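Local coordinates for protein predicted metal-dependent hydrolase of the TIM-barrel fold (Lactobacillus casei, PDB 2QPX) that probably acts as a zinc-dependent hydrolase of the amidohydrolase type, a TIM-barrel enzyme whose substrate is not established, at residues 306-318 with 355-367. Sequence-based numbering, arbitrary orientation. Where two conformers were deposited one is given.
With ZN (zinc ion), chain B; EDO (1,2-ethanediol), chain F.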
loop_
_atom_site.group_PDB
_atom_site.type_symbol
_atom_site.label_atom_id
_atom_site.label_comp_id
_atom_site.label_asym_id
_atom_site.label_seq_id
_atom_site.Cartn_x
_atom_site.Cartn_y
_atom_site.Cartn_z
ATOM N N GLU A 306 -5.766 6.626 9.965
ATOM C CA GLU A 306 -6.959 5.765 9.927
ATOM C C GLU A 306 -7.144 4.963 11.213
ATOM O O GLU A 306 -8.275 4.828 11.704
ATOM C CB GLU A 306 -6.881 4.846 8.689
ATOM C CG GLU A 306 -7.133 5.599 7.420
ATOM C CD GLU A 306 -6.797 4.852 6.153
ATOM O OE1 GLU A 306 -6.170 3.774 6.212
ATOM O OE2 GLU A 306 -7.177 5.352 5.052
ATOM N N LEU A 307 -6.054 4.449 11.782
ATOM C CA LEU A 307 -6.095 3.694 13.026
ATOM C C LEU A 307 -5.332 4.319 14.170
ATOM O O LEU A 307 -5.546 3.963 15.291
ATOM C CB LEU A 307 -5.518 2.280 12.839
ATOM C CG LEU A 307 -6.236 1.334 11.883
ATOM C CD1 LEU A 307 -5.508 -0.014 11.820
ATOM C CD2 LEU A 307 -7.696 1.163 12.253
ATOM N N ALA A 308 -4.401 5.223 13.911
ATOM C CA ALA A 308 -3.572 5.745 14.986
ATOM C C ALA A 308 -4.360 6.619 15.939
ATOM O O ALA A 308 -5.256 7.362 15.521
ATOM C CB ALA A 308 -2.434 6.637 14.385
ATOM N N PRO A 309 -3.906 6.698 17.191
ATOM C CA PRO A 309 -4.381 7.796 18.030
ATOM C C PRO A 309 -3.788 9.118 17.527
ATOM O O PRO A 309 -2.621 9.176 17.166
ATOM C CB PRO A 309 -3.800 7.468 19.403
ATOM C CG PRO A 309 -3.386 6.025 19.328
ATOM C CD PRO A 309 -2.952 5.859 17.921
ATOM N N TYR A 310 -4.578 10.179 17.597
ATOM C CA TYR A 310 -4.109 11.476 17.158
ATOM C C TYR A 310 -2.990 11.999 18.062
ATOM O O TYR A 310 -2.206 12.850 17.641
ATOM C CB TYR A 310 -5.286 12.493 17.093
ATOM C CG TYR A 310 -6.202 12.241 15.921
ATOM C CD1 TYR A 310 -5.849 12.623 14.630
ATOM C CD2 TYR A 310 -7.463 11.658 16.092
ATOM C CE1 TYR A 310 -6.694 12.375 13.530
ATOM C CE2 TYR A 310 -8.298 11.415 15.017
ATOM C CZ TYR A 310 -7.937 11.786 13.739
ATOM O OH TYR A 310 -8.774 11.567 12.676
ATOM N N THR A 311 -2.892 11.436 19.276
ATOM C CA THR A 311 -1.860 11.774 20.227
ATOM C C THR A 311 -0.530 11.016 20.025
ATOM O O THR A 311 0.382 11.142 20.838
ATOM C CB THR A 311 -2.355 11.548 21.642
ATOM O OG1 THR A 311 -2.868 10.211 21.751
ATOM C CG2 THR A 311 -3.440 12.619 21.994
ATOM N N ARG A 312 -0.416 10.278 18.909
ATOM C CA ARG A 312 0.825 9.559 18.586
ATOM C C ARG A 312 1.533 10.037 17.329
ATOM O O ARG A 312 2.674 9.629 17.083
ATOM C CB ARG A 312 0.553 8.073 18.464
ATOM C CG ARG A 312 0.136 7.388 19.806
ATOM C CD ARG A 312 1.224 7.402 20.873
ATOM N NE ARG A 312 0.827 6.491 21.940
ATOM C CZ ARG A 312 0.920 5.167 21.859
ATOM N NH1 ARG A 312 1.582 4.596 20.851
ATOM N NH2 ARG A 312 0.387 4.423 22.803
ATOM N N ILE A 313 0.852 10.863 16.525
ATOM C CA ILE A 313 1.423 11.398 15.281
ATOM C C ILE A 313 2.006 12.793 15.575
ATOM O O ILE A 313 1.423 13.580 16.311
ATOM C CB ILE A 313 0.453 11.298 14.042
ATOM C CG1 ILE A 313 1.229 11.512 12.722
ATOM C CG2 ILE A 313 -0.728 12.239 14.201
ATOM C CD1 ILE A 313 0.427 11.236 11.408
ATOM N N LEU A 314 3.187 13.066 15.022
ATOM C CA LEU A 314 3.957 14.293 15.319
ATOM C C LEU A 314 4.240 15.057 14.028
ATOM O O LEU A 314 4.366 14.472 12.963
ATOM C CB LEU A 314 5.332 13.947 15.929
ATOM C CG LEU A 314 5.354 12.984 17.121
ATOM C CD1 LEU A 314 6.806 12.682 17.572
ATOM C CD2 LEU A 314 4.510 13.518 18.284
ATOM N N PHE A 315 4.372 16.376 14.139
ATOM C CA PHE A 315 4.995 17.167 13.079
ATOM C C PHE A 315 6.532 17.042 13.127
ATOM O O PHE A 315 7.157 17.210 14.172
ATOM C CB PHE A 315 4.689 18.662 13.195
ATOM C CG PHE A 315 5.486 19.497 12.248
ATOM C CD1 PHE A 315 5.208 19.473 10.890
ATOM C CD2 PHE A 315 6.568 20.236 12.694
ATOM C CE1 PHE A 315 5.977 20.184 10.010
ATOM C CE2 PHE A 315 7.370 20.947 11.796
ATOM C CZ PHE A 315 7.048 20.937 10.488
ATOM N N ALA A 316 7.119 16.795 11.951
ATOM C CA ALA A 316 8.521 17.056 11.696
ATOM C C ALA A 316 8.672 17.410 10.236
ATOM O O ALA A 316 7.845 17.045 9.417
ATOM C CB ALA A 316 9.448 15.849 12.022
ATOM N N SER A 317 9.737 18.148 9.919
ATOM C CA SER A 317 10.093 18.459 8.530
ATOM C C SER A 317 11.095 17.501 7.895
ATOM O O SER A 317 11.071 17.267 6.686
ATOM C CB SER A 317 10.673 19.889 8.445
ATOM O OG SER A 317 11.926 19.969 9.110
ATOM N N ASP A 318 11.995 16.945 8.700
ATOM C CA ASP A 318 13.184 16.278 8.170
ATOM C C ASP A 318 14.010 17.201 7.258
ATOM O O ASP A 318 14.793 16.719 6.421
ATOM C CB ASP A 318 12.879 14.928 7.439
ATOM C CG ASP A 318 14.111 14.055 7.343
ATOM O OD1 ASP A 318 14.944 14.106 8.251
ATOM O OD2 ASP A 318 14.275 13.277 6.387
ATOM N N TRP A 355 -6.392 18.037 19.330
ATOM C CA TRP A 355 -5.606 17.094 18.537
ATOM C C TRP A 355 -4.583 17.796 17.651
ATOM O O TRP A 355 -3.405 17.362 17.556
ATOM C CB TRP A 355 -6.541 16.199 17.747
ATOM C CG TRP A 355 -7.195 15.104 18.569
ATOM C CD1 TRP A 355 -6.734 14.567 19.728
ATOM C CD2 TRP A 355 -8.353 14.364 18.212
ATOM N NE1 TRP A 355 -7.546 13.522 20.124
ATOM C CE2 TRP A 355 -8.532 13.359 19.199
ATOM C CE3 TRP A 355 -9.239 14.417 17.137
ATOM C CZ2 TRP A 355 -9.590 12.470 19.171
ATOM C CZ3 TRP A 355 -10.308 13.511 17.117
ATOM C CH2 TRP A 355 -10.441 12.541 18.110
ATOM N N ILE A 356 -4.987 18.911 17.030
ATOM C CA ILE A 356 -4.049 19.705 16.219
ATOM C C ILE A 356 -2.865 20.205 17.089
ATOM O O ILE A 356 -1.690 20.109 16.686
ATOM C CB ILE A 356 -4.822 20.860 15.482
ATOM C CG1 ILE A 356 -5.674 20.286 14.360
ATOM C CG2 ILE A 356 -3.821 21.965 15.010
ATOM C CD1 ILE A 356 -6.804 21.232 13.840
ATOM N N ASN A 357 -3.160 20.721 18.279
ATOM C CA ASN A 357 -2.130 21.147 19.182
ATOM C C ASN A 357 -1.161 19.979 19.555
ATOM O O ASN A 357 0.048 20.167 19.606
ATOM C CB ASN A 357 -2.717 21.770 20.450
ATOM C CG ASN A 357 -3.101 23.221 20.283
ATOM O OD1 ASN A 357 -2.406 23.984 19.625
ATOM N ND2 ASN A 357 -4.195 23.622 20.957
ATOM N N ALA A 358 -1.729 18.809 19.842
ATOM C CA ALA A 358 -0.963 17.612 20.184
ATOM C C ALA A 358 0.049 17.327 19.079
ATOM O O ALA A 358 1.251 17.167 19.312
ATOM C CB ALA A 358 -1.940 16.431 20.386
ATOM N N ILE A 359 -0.463 17.275 17.856
ATOM C CA ILE A 359 0.342 16.863 16.712
ATOM C C ILE A 359 1.466 17.872 16.395
ATOM O O ILE A 359 2.613 17.488 16.138
ATOM C CB ILE A 359 -0.546 16.658 15.495
ATOM C CG1 ILE A 359 -1.580 15.533 15.738
ATOM C CG2 ILE A 359 0.270 16.364 14.235
ATOM C CD1 ILE A 359 -2.735 15.447 14.698
ATOM N N CYS A 360 1.122 19.173 16.421
ATOM C CA CYS A 360 2.037 20.200 15.994
ATOM C C CYS A 360 3.186 20.483 16.988
ATOM O O CYS A 360 4.306 20.802 16.573
ATOM C CB CYS A 360 1.241 21.471 15.639
ATOM S SG CYS A 360 0.337 21.317 14.121
ATOM N N TRP A 361 2.897 20.407 18.284
ATOM C CA TRP A 361 3.879 20.768 19.276
ATOM C C TRP A 361 3.761 20.067 20.633
ATOM O O TRP A 361 4.761 19.847 21.305
ATOM C CB TRP A 361 3.890 22.308 19.519
ATOM C CG TRP A 361 2.581 22.832 20.026
ATOM C CD1 TRP A 361 1.502 23.191 19.292
ATOM C CD2 TRP A 361 2.211 22.997 21.405
ATOM N NE1 TRP A 361 0.460 23.568 20.126
ATOM C CE2 TRP A 361 0.879 23.459 21.426
ATOM C CE3 TRP A 361 2.878 22.788 22.621
ATOM C CZ2 TRP A 361 0.191 23.696 22.616
ATOM C CZ3 TRP A 361 2.181 23.016 23.814
ATOM C CH2 TRP A 361 0.864 23.466 23.793
ATOM N N GLN A 362 2.536 19.801 21.080
ATOM C CA GLN A 362 2.359 19.446 22.465
ATOM C C GLN A 362 2.825 18.024 22.807
ATOM O O GLN A 362 3.444 17.809 23.853
ATOM C CB GLN A 362 0.913 19.678 22.892
ATOM C CG GLN A 362 0.656 19.493 24.362
ATOM C CD GLN A 362 -0.831 19.483 24.680
ATOM O OE1 GLN A 362 -1.630 18.813 24.006
ATOM N NE2 GLN A 362 -1.200 20.185 25.722
ATOM N N THR A 363 2.552 17.072 21.928
ATOM C CA THR A 363 3.055 15.714 22.177
ATOM C C THR A 363 4.591 15.705 22.199
ATOM O O THR A 363 5.203 15.145 23.099
ATOM C CB THR A 363 2.486 14.719 21.166
ATOM O OG1 THR A 363 1.056 14.746 21.229
ATOM C CG2 THR A 363 3.017 13.307 21.423
ATOM N N SER A 364 5.228 16.343 21.205
ATOM C CA SER A 364 6.679 16.397 21.184
ATOM C C SER A 364 7.238 17.157 22.386
ATOM O O SER A 364 8.256 16.788 22.945
ATOM C CB SER A 364 7.200 16.988 19.876
ATOM O OG SER A 364 6.977 16.081 18.808
ATOM N N ALA A 365 6.555 18.206 22.818
ATOM C CA ALA A 365 7.040 18.931 24.008
ATOM C C ALA A 365 7.107 18.039 25.210
ATOM O O ALA A 365 8.064 18.082 25.964
ATOM C CB ALA A 365 6.181 20.207 24.289
ATOM N N LYS A 366 6.096 17.189 25.360
ATOM C CA LYS A 366 6.077 16.248 26.473
ATOM C C LYS A 366 7.137 15.161 26.291
ATOM O O LYS A 366 7.898 14.866 27.203
ATOM C CB LYS A 366 4.695 15.625 26.624
ATOM C CG LYS A 366 4.666 14.589 27.731
ATOM C CD LYS A 366 3.304 14.369 28.293
ATOM C CE LYS A 366 3.374 13.376 29.468
ATOM N NZ LYS A 366 2.023 13.148 30.035
ATOM N N LEU A 367 7.182 14.573 25.099
ATOM C CA LEU A 367 8.053 13.457 24.820
ATOM C C LEU A 367 9.538 13.805 24.997
ATOM O O LEU A 367 10.322 13.032 25.553
ATOM C CB LEU A 367 7.705 13.026 23.378
ATOM C CG LEU A 367 8.076 11.723 22.803
ATOM C CD1 LEU A 367 7.701 10.630 23.768
ATOM C CD2 LEU A 367 7.372 11.666 21.406
HETATM ZN ZN ZN B . 16.463 12.907 9.051
HETATM C C1 EDO F . -0.372 15.951 25.083
HETATM O O1 EDO F . 0.868 15.441 25.586
HETATM C C2 EDO F . -0.473 15.607 23.609
HETATM O O2 EDO F . -0.294 14.168 23.468
HETATM O O HOH W 1 0.170 13.939 18.710
HETATM O O HOH W 2 6.163 17.675 16.721
HETATM O O HOH W 3 16.307 11.825 7.293
#
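Tyr310 lies over one face of Trp355 in an offset stack, the ring of the tyrosine and the six-membered ring of the indole 4.3 Å apart between centroids and their planes inclined by 29°. Its CB carries the overlap onto the five-membered ring, a CH-pi contact nearly on the ring normal. With CG anti to its own carbonyl carbon (chi1 -77°), Trp355 lays the indole beneath both the tyrosine's CB and its ring; an alanine here would probably leave one side of the Tyr310 ring without its stacking partner and a gap beneath it, although the hydroxyl would keep its bond to His340.

One helical turn on, Ile359 fills the middle. Its CG1 meets Ile313 CG2 at 3.7 Å, while CD1 comes in at the edge of the Tyr310 ring. At the wider pi-type turn of 358-362 Thr363 N bonds back to Ala358 O, so Ile359 O does not receive that N-H and takes the N-H of Phe315 instead, at 2.9 Å, the donor tilted 33° from the carbonyl plane. Beyond it the packing is tight: Leu314 CD2 lies 3.5 Å from Thr363 CG2, closer than usual for two methyls, with Ser364 OG beside both leucine methyls.

The Thr311 side is looser and partly exposed. There Thr311 CG2 stands 4.4 Å from Ala358 CB, and an ethanediol, probably from the crystallisation liquor, gives a hydrogen bond to Thr363 OG1. That hydroxyl also donates to a water that in turn bridges Tyr310 O and Ile313 O.

So the C-terminal helix lies against the short strand 313-314, which pairs with strand 282-285, and the chain runs on from it to Asp318. Asp318 OD1 binds a zinc ion together with His18, His20, the carboxylated Lys167 and a water, the strand-end metal ligand arrangement of the amidohydrolase TIM barrel.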